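Local structure of conserved hypothetical protein (Methanosarcina mazei, 2NR4) at residues L71-L76 with F108-L113; N161-A166 with S190-C195; E183-Y188 with K205-A210. The protein binds flavin mononucleotide and is probably a member of the FMN-binding split-barrel flavoproteins, though its cellular function is unknown. All coordinates share one frame; numbering follows the deposited sequence.

Contact 1: residues L71-L76 with F108-L113; sequences LKEKCL and FKFPVL
Cys75 SG stands over one face of the Phe110 ring, 3.5 Å from the ring centroid and 12° off the normal, a sulfur-aromatic contact made at the barrel wall of the FMN-binding domain. Pro111 CD, from the next residue of Phe110's own strand, lies against the opposite face, offset toward the rim. At the edge, near the ring plane, Glu73 OE1 comes to 4.2 Å from Phe110 CE1, with the carboxylate turned 82° to the ring; its stronger tie is the hydrogen bond it accepts from Phe39 N. Phe39 also meets Phe110 ring to ring, edge to face.

The sulfur reaches this place because Cys75 chi1 is -173°, trans to the backbone N, while Phe110 is swung the same way. The two backbones stay apart, Leu76 CA and Phe110 CA being 8.5 Å from each other, so the ring spans the gap between strand 75-79 of the barrel and strand 110-113 of the two-stranded sheet. Val121 of strand 118-130 touches both Cys75 and Phe110, extending the buried apolar surface. An alanine in place of Phe110 takes away the ring under Cys75 SG and is likely to leave a gap between strands 75-79 and 110-113. Beyond the sulfur, the ring's far end meets backbone: Phe110 CZ lies 3.6 Å from Cys75 O.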
ATOM      1  N   LEU A  71     -18.777 -12.172  18.655  1.00 27.93           N
ATOM      2  CA  LEU A  71     -19.271 -12.997  19.737  1.00 31.84           C
ATOM      3  C   LEU A  71     -20.763 -13.333  19.592  1.00 32.67           C
ATOM      4  O   LEU A  71     -21.117 -14.502  19.634  1.00 34.44           O
ATOM      5  CB  LEU A  71     -19.005 -12.289  21.065  1.00 31.64           C
ATOM      6  CG  LEU A  71     -17.872 -12.785  21.948  1.00 36.43           C
ATOM      7  CD1 LEU A  71     -16.538 -12.866  21.235  1.00 40.97           C
ATOM      8  CD2 LEU A  71     -17.776 -11.851  23.144  1.00 39.03           C
ATOM      9  N   LYS A  72     -21.617 -12.330  19.391  1.00 34.04           N
ATOM     10  CA  LYS A  72     -23.051 -12.559  19.247  1.00 34.17           C
ATOM     11  C   LYS A  72     -23.481 -13.171  17.919  1.00 33.87           C
ATOM     12  O   LYS A  72     -24.305 -14.087  17.900  1.00 34.86           O
ATOM     13  CB  LYS A  72     -23.838 -11.272  19.413  1.00 34.50           C
ATOM     14  CG  LYS A  72     -25.360 -11.520  19.316  1.00 38.32           C
ATOM     15  CD  LYS A  72     -26.130 -10.254  19.008  1.00 43.50           C
ATOM     16  CE  LYS A  72     -27.512 -10.327  19.627  1.00 45.77           C
ATOM     17  NZ  LYS A  72     -28.129  -8.975  19.647  1.00 48.28           N
ATOM     18  N   GLU A  73     -22.956 -12.631  16.818  1.00 31.07           N
ATOM     19  CA  GLU A  73     -23.469 -12.926  15.490  1.00 29.69           C
ATOM     20  C   GLU A  73     -22.638 -13.902  14.689  1.00 28.33           C
ATOM     21  O   GLU A  73     -23.137 -14.491  13.728  1.00 28.08           O
ATOM     22  CB  GLU A  73     -23.657 -11.628  14.709  1.00 29.86           C
ATOM     23  CG  GLU A  73     -24.716 -10.738  15.370  1.00 32.73           C
ATOM     24  CD  GLU A  73     -24.866  -9.390  14.717  1.00 34.82           C
ATOM     25  OE1 GLU A  73     -24.203  -9.120  13.684  1.00 34.28           O
ATOM     26  OE2 GLU A  73     -25.665  -8.584  15.248  1.00 36.32           O
ATOM     27  N   LYS A  74     -21.367 -14.043  15.058  1.00 27.34           N
ATOM     28  CA  LYS A  74     -20.390 -14.926  14.343  1.00 28.00           C
ATOM     29  C   LYS A  74     -20.310 -14.702  12.832  1.00 26.16           C
ATOM     30  O   LYS A  74     -20.218 -15.653  12.004  1.00 25.28           O
ATOM     31  CB  LYS A  74     -20.584 -16.405  14.695  1.00 28.85           C
ATOM     32  CG  LYS A  74     -20.378 -16.709  16.189  1.00 32.12           C
ATOM     33  CD  LYS A  74     -21.736 -16.598  16.881  1.00 38.98           C
ATOM     34  CE  LYS A  74     -21.767 -17.313  18.215  1.00 40.76           C
ATOM     35  NZ  LYS A  74     -23.058 -16.978  18.905  1.00 45.19           N
ATOM     36  N   CYS A  75     -20.312 -13.432  12.471  1.00 26.58           N
ATOM     37  CA  CYS A  75     -20.218 -13.022  11.073  1.00 26.23           C
ATOM     38  C   CYS A  75     -19.505 -11.683  11.004  1.00 24.65           C
ATOM     39  O   CYS A  75     -19.673 -10.808  11.888  1.00 23.15           O
ATOM     40  CB  CYS A  75     -21.608 -12.892  10.438  1.00 26.96           C
ATOM     41  SG  CYS A  75     -21.710 -12.575   8.654  1.00 32.08           S
ATOM     42  N   LEU A  76     -18.695 -11.537   9.956  1.00 23.24           N
ATOM     43  CA  LEU A  76     -17.877 -10.311   9.751  1.00 22.24           C
ATOM     44  C   LEU A  76     -17.538 -10.243   8.281  1.00 20.56           C
ATOM     45  O   LEU A  76     -17.318 -11.290   7.654  1.00 21.17           O
ATOM     46  CB  LEU A  76     -16.633 -10.394  10.642  1.00 21.91           C
ATOM     47  CG  LEU A  76     -15.373  -9.539  10.472  1.00 25.37           C
ATOM     48  CD1 LEU A  76     -14.560  -9.674  11.752  1.00 28.23           C
ATOM     49  CD2 LEU A  76     -14.521  -9.927   9.225  1.00 26.58           C
ATOM     50  N   PHE A 108     -30.670 -13.926   5.540  1.00 56.87           N
ATOM     51  CA  PHE A 108     -30.346 -12.656   6.195  1.00 53.93           C
ATOM     52  C   PHE A 108     -29.336 -11.895   5.340  1.00 51.07           C
ATOM     53  O   PHE A 108     -28.551 -12.470   4.582  1.00 50.94           O
ATOM     54  CB  PHE A 108     -29.850 -12.795   7.656  1.00 55.35           C
ATOM     55  CG  PHE A 108     -30.767 -13.617   8.575  1.00 57.12           C
ATOM     56  CD1 PHE A 108     -32.161 -13.542   8.475  1.00 58.51           C
ATOM     57  CD2 PHE A 108     -30.212 -14.442   9.566  1.00 57.96           C
ATOM     58  CE1 PHE A 108     -32.982 -14.302   9.329  1.00 58.89           C
ATOM     59  CE2 PHE A 108     -31.023 -15.197  10.421  1.00 58.55           C
ATOM     60  CZ  PHE A 108     -32.409 -15.125  10.302  1.00 58.12           C
ATOM     61  N   LYS A 109     -29.414 -10.583   5.442  1.00 47.29           N
ATOM     62  CA  LYS A 109     -28.547  -9.691   4.726  1.00 43.87           C
ATOM     63  C   LYS A 109     -27.391  -9.417   5.674  1.00 40.12           C
ATOM     64  O   LYS A 109     -27.451  -9.812   6.836  1.00 40.17           O
ATOM     65  CB  LYS A 109     -29.308  -8.407   4.399  1.00 44.23           C
ATOM     66  CG  LYS A 109     -29.787  -8.299   2.952  1.00 47.95           C
ATOM     67  CD  LYS A 109     -30.686  -9.442   2.545  1.00 50.98           C
ATOM     68  CE  LYS A 109     -31.088  -9.330   1.078  1.00 53.07           C
ATOM     69  NZ  LYS A 109     -31.772 -10.581   0.613  1.00 55.94           N
ATOM     70  N   PHE A 110     -26.337  -8.778   5.178  1.00 35.13           N
ATOM     71  CA  PHE A 110     -25.228  -8.360   6.053  1.00 30.15           C
ATOM     72  C   PHE A 110     -24.574  -7.062   5.520  1.00 27.10           C
ATOM     73  O   PHE A 110     -24.411  -6.906   4.317  1.00 26.85           O
ATOM     74  CB  PHE A 110     -24.220  -9.523   6.193  1.00 29.33           C
ATOM     75  CG  PHE A 110     -23.285  -9.369   7.361  1.00 26.80           C
ATOM     76  CD1 PHE A 110     -23.721  -9.642   8.659  1.00 26.45           C
ATOM     77  CD2 PHE A 110     -21.998  -8.877   7.161  1.00 27.98           C
ATOM     78  CE1 PHE A 110     -22.895  -9.471   9.738  1.00 26.89           C
ATOM     79  CE2 PHE A 110     -21.158  -8.687   8.241  1.00 27.16           C
ATOM     80  CZ  PHE A 110     -21.586  -8.986   9.514  1.00 25.35           C
ATOM     81  N   PRO A 111     -24.206  -6.127   6.411  1.00 25.31           N
ATOM     82  CA  PRO A 111     -23.690  -4.841   5.975  1.00 24.27           C
ATOM     83  C   PRO A 111     -22.235  -4.921   5.445  1.00 24.77           C
ATOM     84  O   PRO A 111     -21.372  -5.532   6.102  1.00 23.71           O
ATOM     85  CB  PRO A 111     -23.679  -4.036   7.265  1.00 24.99           C
ATOM     86  CG  PRO A 111     -23.493  -5.032   8.340  1.00 23.69           C
ATOM     87  CD  PRO A 111     -24.283  -6.210   7.880  1.00 25.62           C
ATOM     88  N   VAL A 112     -22.002  -4.305   4.294  1.00 24.59           N
ATOM     89  CA  VAL A 112     -20.621  -4.049   3.785  1.00 24.23           C
ATOM     90  C   VAL A 112     -20.539  -2.561   3.480  1.00 24.83           C
ATOM     91  O   VAL A 112     -21.579  -1.898   3.415  1.00 24.41           O
ATOM     92  CB  VAL A 112     -20.289  -4.921   2.563  1.00 22.85           C
ATOM     93  CG1 VAL A 112     -20.307  -6.417   2.929  1.00 23.16           C
ATOM     94  CG2 VAL A 112     -21.213  -4.629   1.359  1.00 26.60           C
ATOM     95  N   LEU A 113     -19.332  -2.016   3.329  1.00 23.57           N
ATOM     96  CA  LEU A 113     -19.197  -0.605   2.974  1.00 25.09           C
ATOM     97  C   LEU A 113     -19.554  -0.341   1.518  1.00 25.26           C
ATOM     98  O   LEU A 113     -19.124  -1.066   0.626  1.00 24.99           O
ATOM     99  CB  LEU A 113     -17.788  -0.088   3.254  1.00 24.58           C
ATOM    100  CG  LEU A 113     -17.378  -0.169   4.730  1.00 26.83           C
ATOM    101  CD1 LEU A 113     -15.911   0.296   4.878  1.00 27.79           C
ATOM    102  CD2 LEU A 113     -18.276   0.704   5.580  1.00 25.48           C
TER

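Contact 2: residues N161-A166 with S190-C195; sequences NAVLEA and SLASKC
Between residues 161-166 and 190-195 the nearest apolar approach is Ala162 CB to Leu191 CB, 3.9 Å. The leucine touches through its CB; CG lies opposite the carbonyl carbon about the first torsion (chi1 -77°). A looser apolar pair follows, Val163 CG2 to Ala192 CB at 4.4 Å. Within the chain, Met204 of helix 198-210 touches Ala192, and Ala203 touches Val163, which places the third helix beside this pair.

Methyl against backbone is the second kind of contact: Ala162 CB lies 4.2 Å from Ala192 N. The small residues let the chains come near, Ala162 CA to Ala192 CA being 5.9 Å, and the segment axes approach to 8.7 Å.

The polar interactions involve partners outside the two segments. Glu165 OE2 forms a salt bridge with Arg158 NE of the second subunit, and Leu191 of that subunit packs on Glu165, so the helix pair also contributes to the dimer interface.

With an angle of 161° between their N-to-C directions, the segments run antiparallel; their parent helices 158-176 and 179-195, linked by a short turn, form a helical hairpin packed through alanines in the C-terminal helical domain.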
ATOM      1  N   ASN A 161       0.821   5.006   3.609  1.00 19.52           N
ATOM      2  CA  ASN A 161       1.375   4.066   4.572  1.00 19.41           C
ATOM      3  C   ASN A 161       1.611   4.723   5.932  1.00 19.91           C
ATOM      4  O   ASN A 161       1.424   4.098   6.973  1.00 19.39           O
ATOM      5  CB  ASN A 161       2.683   3.485   4.019  1.00 19.62           C
ATOM      6  CG  ASN A 161       2.480   2.701   2.736  1.00 19.01           C
ATOM      7  OD1 ASN A 161       1.358   2.426   2.295  1.00 17.37           O
ATOM      8  ND2 ASN A 161       3.603   2.335   2.100  1.00 17.71           N
ATOM      9  N   ALA A 162       2.006   6.001   5.918  1.00 19.24           N
ATOM     10  CA  ALA A 162       2.239   6.759   7.153  1.00 20.11           C
ATOM     11  C   ALA A 162       0.965   7.008   7.924  1.00 20.70           C
ATOM     12  O   ALA A 162       0.967   6.979   9.185  1.00 20.87           O
ATOM     13  CB  ALA A 162       2.914   8.059   6.854  1.00 20.63           C
ATOM     14  N   VAL A 163      -0.121   7.215   7.194  1.00 19.50           N
ATOM     15  CA  VAL A 163      -1.452   7.358   7.817  1.00 21.13           C
ATOM     16  C   VAL A 163      -1.845   6.072   8.543  1.00 20.81           C
ATOM     17  O   VAL A 163      -2.291   6.137   9.685  1.00 20.67           O
ATOM     18  CB  VAL A 163      -2.563   7.712   6.786  1.00 21.17           C
ATOM     19  CG1 VAL A 163      -3.992   7.625   7.459  1.00 22.20           C
ATOM     20  CG2 VAL A 163      -2.318   9.124   6.230  1.00 22.68           C
ATOM     21  N   LEU A 164      -1.617   4.915   7.910  1.00 20.04           N
ATOM     22  CA  LEU A 164      -1.892   3.615   8.509  1.00 21.45           C
ATOM     23  C   LEU A 164      -1.109   3.453   9.829  1.00 21.80           C
ATOM     24  O   LEU A 164      -1.664   3.033  10.862  1.00 21.32           O
ATOM     25  CB  LEU A 164      -1.455   2.522   7.537  1.00 22.29           C
ATOM     26  CG  LEU A 164      -2.353   1.334   7.331  1.00 27.90           C
ATOM     27  CD1 LEU A 164      -3.757   1.873   6.922  1.00 29.61           C
ATOM     28  CD2 LEU A 164      -1.751   0.422   6.190  1.00 24.79           C
ATOM     29  N   GLU A 165       0.197   3.727   9.784  1.00 21.29           N
ATOM     30  CA  GLU A 165       1.030   3.623  10.969  1.00 21.15           C
ATOM     31  C   GLU A 165       0.564   4.597  12.033  1.00 21.25           C
ATOM     32  O   GLU A 165       0.423   4.198  13.214  1.00 22.98           O
ATOM     33  CB  GLU A 165       2.523   3.858  10.632  1.00 20.48           C
ATOM     34  CG  GLU A 165       3.109   2.779   9.716  1.00 23.19           C
ATOM     35  CD  GLU A 165       3.004   1.366  10.285  1.00 28.00           C
ATOM     36  OE1 GLU A 165       3.321   1.176  11.469  1.00 28.39           O
ATOM     37  OE2 GLU A 165       2.559   0.448   9.565  1.00 26.13           O
ATOM     38  N   ALA A 166       0.293   5.837  11.643  1.00 20.85           N
ATOM     39  CA  ALA A 166      -0.137   6.872  12.612  1.00 22.30           C
ATOM     40  C   ALA A 166      -1.408   6.459  13.335  1.00 23.89           C
ATOM     41  O   ALA A 166      -1.575   6.760  14.533  1.00 24.31           O
ATOM     42  CB  ALA A 166      -0.330   8.233  11.922  1.00 23.65           C
ATOM     43  N   SER A 190       4.732  14.066   9.079  1.00 29.80           N
ATOM     44  CA  SER A 190       5.734  14.610   8.153  1.00 30.80           C
ATOM     45  C   SER A 190       5.772  13.889   6.819  1.00 29.45           C
ATOM     46  O   SER A 190       5.862  14.526   5.782  1.00 27.59           O
ATOM     47  CB  SER A 190       7.122  14.629   8.785  1.00 32.42           C
ATOM     48  OG  SER A 190       7.083  15.457   9.936  1.00 39.65           O
ATOM     49  N   LEU A 191       5.692  12.555   6.832  1.00 29.17           N
ATOM     50  CA  LEU A 191       5.662  11.789   5.591  1.00 28.21           C
ATOM     51  C   LEU A 191       4.363  11.924   4.839  1.00 28.01           C
ATOM     52  O   LEU A 191       4.332  11.897   3.597  1.00 27.81           O
ATOM     53  CB  LEU A 191       5.939  10.308   5.872  1.00 30.11           C
ATOM     54  CG  LEU A 191       7.389   9.893   6.138  1.00 31.48           C
ATOM     55  CD1 LEU A 191       7.378   8.408   6.441  1.00 36.14           C
ATOM     56  CD2 LEU A 191       8.279  10.194   4.901  1.00 33.74           C
ATOM     57  N   ALA A 192       3.263  12.051   5.575  1.00 26.51           N
ATOM     58  CA  ALA A 192       1.987  12.207   4.931  1.00 26.98           C
ATOM     59  C   ALA A 192       1.948  13.525   4.163  1.00 27.68           C
ATOM     60  O   ALA A 192       1.363  13.610   3.081  1.00 27.27           O
ATOM     61  CB  ALA A 192       0.858  12.184   5.995  1.00 27.11           C
ATOM     62  N   SER A 193       2.541  14.552   4.777  1.00 28.16           N
ATOM     63  CA  SER A 193       2.631  15.862   4.164  1.00 30.60           C
ATOM     64  C   SER A 193       3.531  15.881   2.925  1.00 30.01           C
ATOM     65  O   SER A 193       3.216  16.578   1.955  1.00 30.48           O
ATOM     66  CB  SER A 193       3.159  16.889   5.152  1.00 30.65           C
ATOM     67  OG  SER A 193       2.831  18.169   4.617  1.00 35.56           O
ATOM     68  N   LYS A 194       4.659  15.162   2.987  1.00 28.49           N
ATOM     69  CA  LYS A 194       5.614  15.127   1.877  1.00 28.73           C
ATOM     70  C   LYS A 194       5.121  14.234   0.770  1.00 28.06           C
ATOM     71  O   LYS A 194       5.149  14.620  -0.404  1.00 27.59           O
ATOM     72  CB  LYS A 194       6.992  14.664   2.343  1.00 30.18           C
ATOM     73  CG  LYS A 194       7.582  15.558   3.401  1.00 34.87           C
ATOM     74  CD  LYS A 194       8.928  15.026   3.916  1.00 43.47           C
ATOM     75  CE  LYS A 194       9.804  16.182   4.435  1.00 48.14           C
ATOM     76  NZ  LYS A 194      10.004  17.203   3.342  1.00 49.25           N
ATOM     77  N   CYS A 195       4.644  13.045   1.140  1.00 25.78           N
ATOM     78  CA  CYS A 195       4.342  11.984   0.141  1.00 25.21           C
ATOM     79  C   CYS A 195       2.874  11.819  -0.188  1.00 24.82           C
ATOM     80  O   CYS A 195       2.518  11.328  -1.262  1.00 24.41           O
ATOM     81  CB  CYS A 195       4.937  10.615   0.590  1.00 23.97           C
ATOM     82  SG  CYS A 195       6.725  10.637   0.953  1.00 29.78           S
TER

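Contact 3: residues E183-Y188 with K205-A210; sequences ELIRHY and KLIYEA
Ile185 CG2 is trans to the backbone N (chi1 -64°, measured to CG1), which places this methyl before Tyr208 CE1, 3.8 Å away. Tyr208 holds its CG opposite the carbonyl carbon. Its side chain leaves the backbone at a slant to helix 179-195, yet the long ring carries its hydroxyl end across to the other side. Arg186 is bent at its second torsion, so that CD, rather than the guanidinium, becomes the part that meets the phenol.

The Ile185 and Tyr208 side chains run alongside each other in opposite senses, and the methyl meets the ring obliquely. Further inward, Ile185 CG2 and Ile207 CG2 approach to 4.5 Å, a looser pair on the buried side. Ile207 continues into the helical core, where Thr167 and Ala170 of helix 158-176 and Val88 of helix 84-92 touch its side chain.

At the outer side, Arg186 CD lies 3.2 Å from Tyr208 OH and 4.1 Å from Tyr208 CZ. The guanidinium plane is turned 43° from the phenol plane, and Arg186 NE stays 4.0 Å from Tyr208 OH. These values describe a close methylene-oxygen approach between crossing side chains, not a cation-pi stack.

The parent helices 179-195 and 198-210 run antiparallel, their segments inclined at 158° and separated by 11.6 Å between axes. Such spacing is wide for a helix pair, and the tyrosine covers much of the distance. The contact therefore grades from isoleucine methyls on its buried side to an exposed tyrosine and arginine at the rim. Across the pair its chemistry is mainly van der Waals, with the phenol oxygen meeting aliphatic carbon and the arginine charge contributing no salt bridge here.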
ATOM      1  N   GLU A 183       5.307  11.469  19.374  1.00 45.38           N
ATOM      2  CA  GLU A 183       6.530  11.709  18.627  1.00 45.76           C
ATOM      3  C   GLU A 183       6.560  10.893  17.322  1.00 44.18           C
ATOM      4  O   GLU A 183       7.023  11.378  16.277  1.00 44.00           O
ATOM      5  CB  GLU A 183       7.727  11.343  19.514  1.00 46.32           C
ATOM      6  CG  GLU A 183       9.098  11.731  18.987  1.00 47.82           C
ATOM      7  CD  GLU A 183      10.220  10.928  19.658  1.00 49.15           C
ATOM      8  OE1 GLU A 183       9.990   9.730  19.961  1.00 53.47           O
ATOM      9  OE2 GLU A 183      11.325  11.492  19.877  1.00 52.73           O
ATOM     10  N   LEU A 184       6.108   9.643  17.393  1.00 42.00           N
ATOM     11  CA  LEU A 184       5.946   8.829  16.200  1.00 40.32           C
ATOM     12  C   LEU A 184       4.861   9.375  15.269  1.00 38.48           C
ATOM     13  O   LEU A 184       5.037   9.381  14.059  1.00 37.54           O
ATOM     14  CB  LEU A 184       5.654   7.373  16.567  1.00 41.12           C
ATOM     15  CG  LEU A 184       6.898   6.505  16.785  1.00 42.31           C
ATOM     16  CD1 LEU A 184       6.518   5.179  17.455  1.00 43.47           C
ATOM     17  CD2 LEU A 184       7.620   6.258  15.462  1.00 44.19           C
ATOM     18  N   ILE A 185       3.758   9.853  15.831  1.00 36.86           N
ATOM     19  CA  ILE A 185       2.677  10.412  15.019  1.00 35.90           C
ATOM     20  C   ILE A 185       3.169  11.654  14.278  1.00 36.74           C
ATOM     21  O   ILE A 185       2.824  11.862  13.127  1.00 36.57           O
ATOM     22  CB  ILE A 185       1.406  10.684  15.853  1.00 35.65           C
ATOM     23  CG1 ILE A 185       0.855   9.366  16.374  1.00 32.65           C
ATOM     24  CG2 ILE A 185       0.317  11.456  15.069  1.00 34.69           C
ATOM     25  CD1 ILE A 185      -0.187   9.555  17.433  1.00 33.73           C
ATOM     26  N   ARG A 186       4.010  12.459  14.928  1.00 36.96           N
ATOM     27  CA  ARG A 186       4.548  13.657  14.267  1.00 37.37           C
ATOM     28  C   ARG A 186       5.442  13.311  13.082  1.00 35.99           C
ATOM     29  O   ARG A 186       5.384  13.982  12.048  1.00 36.54           O
ATOM     30  CB  ARG A 186       5.310  14.559  15.258  1.00 38.19           C
ATOM     31  CG  ARG A 186       4.635  14.727  16.581  1.00 43.15           C
ATOM     32  CD  ARG A 186       3.276  15.385  16.477  1.00 49.62           C
ATOM     33  NE  ARG A 186       2.623  15.527  17.787  1.00 56.06           N
ATOM     34  CZ  ARG A 186       3.194  16.055  18.875  1.00 56.79           C
ATOM     35  NH1 ARG A 186       4.460  16.464  18.850  1.00 56.54           N
ATOM     36  NH2 ARG A 186       2.500  16.148  20.008  1.00 59.65           N
ATOM     37  N   HIS A 187       6.263  12.272  13.229  1.00 34.90           N
ATOM     38  CA  HIS A 187       7.107  11.771  12.149  1.00 33.47           C
ATOM     39  C   HIS A 187       6.233  11.261  11.014  1.00 31.96           C
ATOM     40  O   HIS A 187       6.485  11.556   9.845  1.00 30.94           O
ATOM     41  CB  HIS A 187       8.071  10.672  12.655  1.00 35.32           C
ATOM     42  CG  HIS A 187       8.648   9.803  11.568  1.00 37.79           C
ATOM     43  ND1 HIS A 187       9.682  10.213  10.750  1.00 40.46           N
ATOM     44  CD2 HIS A 187       8.344   8.543  11.176  1.00 39.79           C
ATOM     45  CE1 HIS A 187       9.972   9.255   9.889  1.00 39.61           C
ATOM     46  NE2 HIS A 187       9.173   8.227  10.129  1.00 41.05           N
ATOM     47  N   TYR A 188       5.179  10.513  11.334  1.00 28.84           N
ATOM     48  CA  TYR A 188       4.313  10.072  10.232  1.00 27.62           C
ATOM     49  C   TYR A 188       3.528  11.224   9.577  1.00 27.24           C
ATOM     50  O   TYR A 188       3.302  11.210   8.371  1.00 25.64           O
ATOM     51  CB  TYR A 188       3.404   8.921  10.681  1.00 27.73           C
ATOM     52  CG  TYR A 188       4.202   7.664  10.847  1.00 28.31           C
ATOM     53  CD1 TYR A 188       4.846   7.075   9.751  1.00 30.43           C
ATOM     54  CD2 TYR A 188       4.340   7.073  12.085  1.00 30.19           C
ATOM     55  CE1 TYR A 188       5.605   5.909   9.898  1.00 32.52           C
ATOM     56  CE2 TYR A 188       5.099   5.899  12.249  1.00 31.84           C
ATOM     57  CZ  TYR A 188       5.719   5.337  11.156  1.00 31.98           C
ATOM     58  OH  TYR A 188       6.475   4.188  11.296  1.00 34.26           O
ATOM     59  N   LYS A 205      -5.163  15.129   9.704  1.00 31.40           N
ATOM     60  CA  LYS A 205      -5.909  16.133  10.472  1.00 33.45           C
ATOM     61  C   LYS A 205      -6.973  15.461  11.346  1.00 32.64           C
ATOM     62  O   LYS A 205      -7.165  15.833  12.514  1.00 32.46           O
ATOM     63  CB  LYS A 205      -6.556  17.147   9.531  1.00 33.52           C
ATOM     64  CG  LYS A 205      -6.355  18.636   9.931  1.00 38.92           C
ATOM     65  CD  LYS A 205      -6.876  19.588   8.831  1.00 37.59           C
ATOM     66  CE  LYS A 205      -5.950  20.807   8.613  1.00 45.09           C
ATOM     67  NZ  LYS A 205      -6.421  22.135   9.169  1.00 44.99           N
ATOM     68  N   LEU A 206      -7.645  14.446  10.801  1.00 31.28           N
ATOM     69  CA  LEU A 206      -8.621  13.702  11.583  1.00 31.38           C
ATOM     70  C   LEU A 206      -8.027  12.956  12.768  1.00 31.34           C
ATOM     71  O   LEU A 206      -8.683  12.836  13.825  1.00 31.37           O
ATOM     72  CB  LEU A 206      -9.460  12.770  10.703  1.00 31.16           C
ATOM     73  CG  LEU A 206     -10.381  13.407   9.650  1.00 31.72           C
ATOM     74  CD1 LEU A 206     -11.151  12.284   8.976  1.00 30.17           C
ATOM     75  CD2 LEU A 206     -11.377  14.424  10.254  1.00 33.44           C
ATOM     76  N   ILE A 207      -6.815  12.420  12.606  1.00 30.77           N
ATOM     77  CA  ILE A 207      -6.111  11.755  13.719  1.00 31.04           C
ATOM     78  C   ILE A 207      -5.836  12.728  14.877  1.00 33.83           C
ATOM     79  O   ILE A 207      -6.068  12.389  16.056  1.00 33.03           O
ATOM     80  CB  ILE A 207      -4.789  11.031  13.272  1.00 31.27           C
ATOM     81  CG1 ILE A 207      -5.132   9.801  12.420  1.00 29.70           C
ATOM     82  CG2 ILE A 207      -4.022  10.541  14.477  1.00 30.65           C
ATOM     83  CD1 ILE A 207      -3.981   9.203  11.577  1.00 29.65           C
ATOM     84  N   TYR A 208      -5.340  13.911  14.512  1.00 35.58           N
ATOM     85  CA  TYR A 208      -5.053  15.001  15.445  1.00 38.83           C
ATOM     86  C   TYR A 208      -6.305  15.445  16.210  1.00 40.20           C
ATOM     87  O   TYR A 208      -6.298  15.455  17.453  1.00 40.28           O
ATOM     88  CB  TYR A 208      -4.397  16.159  14.693  1.00 39.83           C
ATOM     89  CG  TYR A 208      -2.914  15.983  14.519  1.00 41.84           C
ATOM     90  CD1 TYR A 208      -2.388  14.913  13.807  1.00 43.75           C
ATOM     91  CD2 TYR A 208      -2.026  16.900  15.058  1.00 46.62           C
ATOM     92  CE1 TYR A 208      -1.026  14.755  13.644  1.00 44.37           C
ATOM     93  CE2 TYR A 208      -0.645  16.748  14.897  1.00 46.95           C
ATOM     94  CZ  TYR A 208      -0.154  15.666  14.194  1.00 44.53           C
ATOM     95  OH  TYR A 208       1.218  15.506  14.043  1.00 44.72           O
ATOM     96  N   GLU A 209      -7.370  15.783  15.467  1.00 41.18           N
ATOM     97  CA  GLU A 209      -8.689  16.079  16.052  1.00 42.61           C
ATOM     98  C   GLU A 209      -9.181  14.978  17.000  1.00 42.82           C
ATOM     99  O   GLU A 209      -9.710  15.279  18.068  1.00 42.92           O
ATOM    100  CB  GLU A 209      -9.742  16.326  14.974  1.00 42.41           C
ATOM    101  CG  GLU A 209      -9.505  17.539  14.100  1.00 43.19           C
ATOM    102  CD  GLU A 209     -10.481  17.622  12.919  1.00 44.16           C
ATOM    103  OE1 GLU A 209     -11.533  16.930  12.922  1.00 46.71           O
ATOM    104  OE2 GLU A 209     -10.180  18.382  11.971  1.00 48.50           O
ATOM    105  N   ALA A 210      -9.014  13.712  16.619  1.00 42.33           N
ATOM    106  CA  ALA A 210      -9.430  12.595  17.467  1.00 42.45           C
ATOM    107  C   ALA A 210      -8.639  12.550  18.771  1.00 43.01           C
ATOM    108  O   ALA A 210      -9.156  12.099  19.801  1.00 42.91           O
ATOM    109  CB  ALA A 210      -9.289  11.266  16.732  1.00 42.48           C
TER

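Contacts 2 and 3 are neighbours, with centres 9 Å apart, and share helix 179-195; their segments alternate along the chain. They touch directly: Ala166 CB lies 3.8 Å from Ile207 CD1, and Glu165 CB is 3.6 Å from Tyr188 CZ. Together they join the three C-terminal helices into one packed unit. Contact 1 lies on the other side of the chain's centre, its own centre about 32 Å from that of contact 2 and about 31 Å from that of contact 3. The flavin lies near residues of all three: the side chains of Leu76, Val163 and Ile207 are each about 8 Å from bound FMN, a second layer, one on the barrel side, two on the helical.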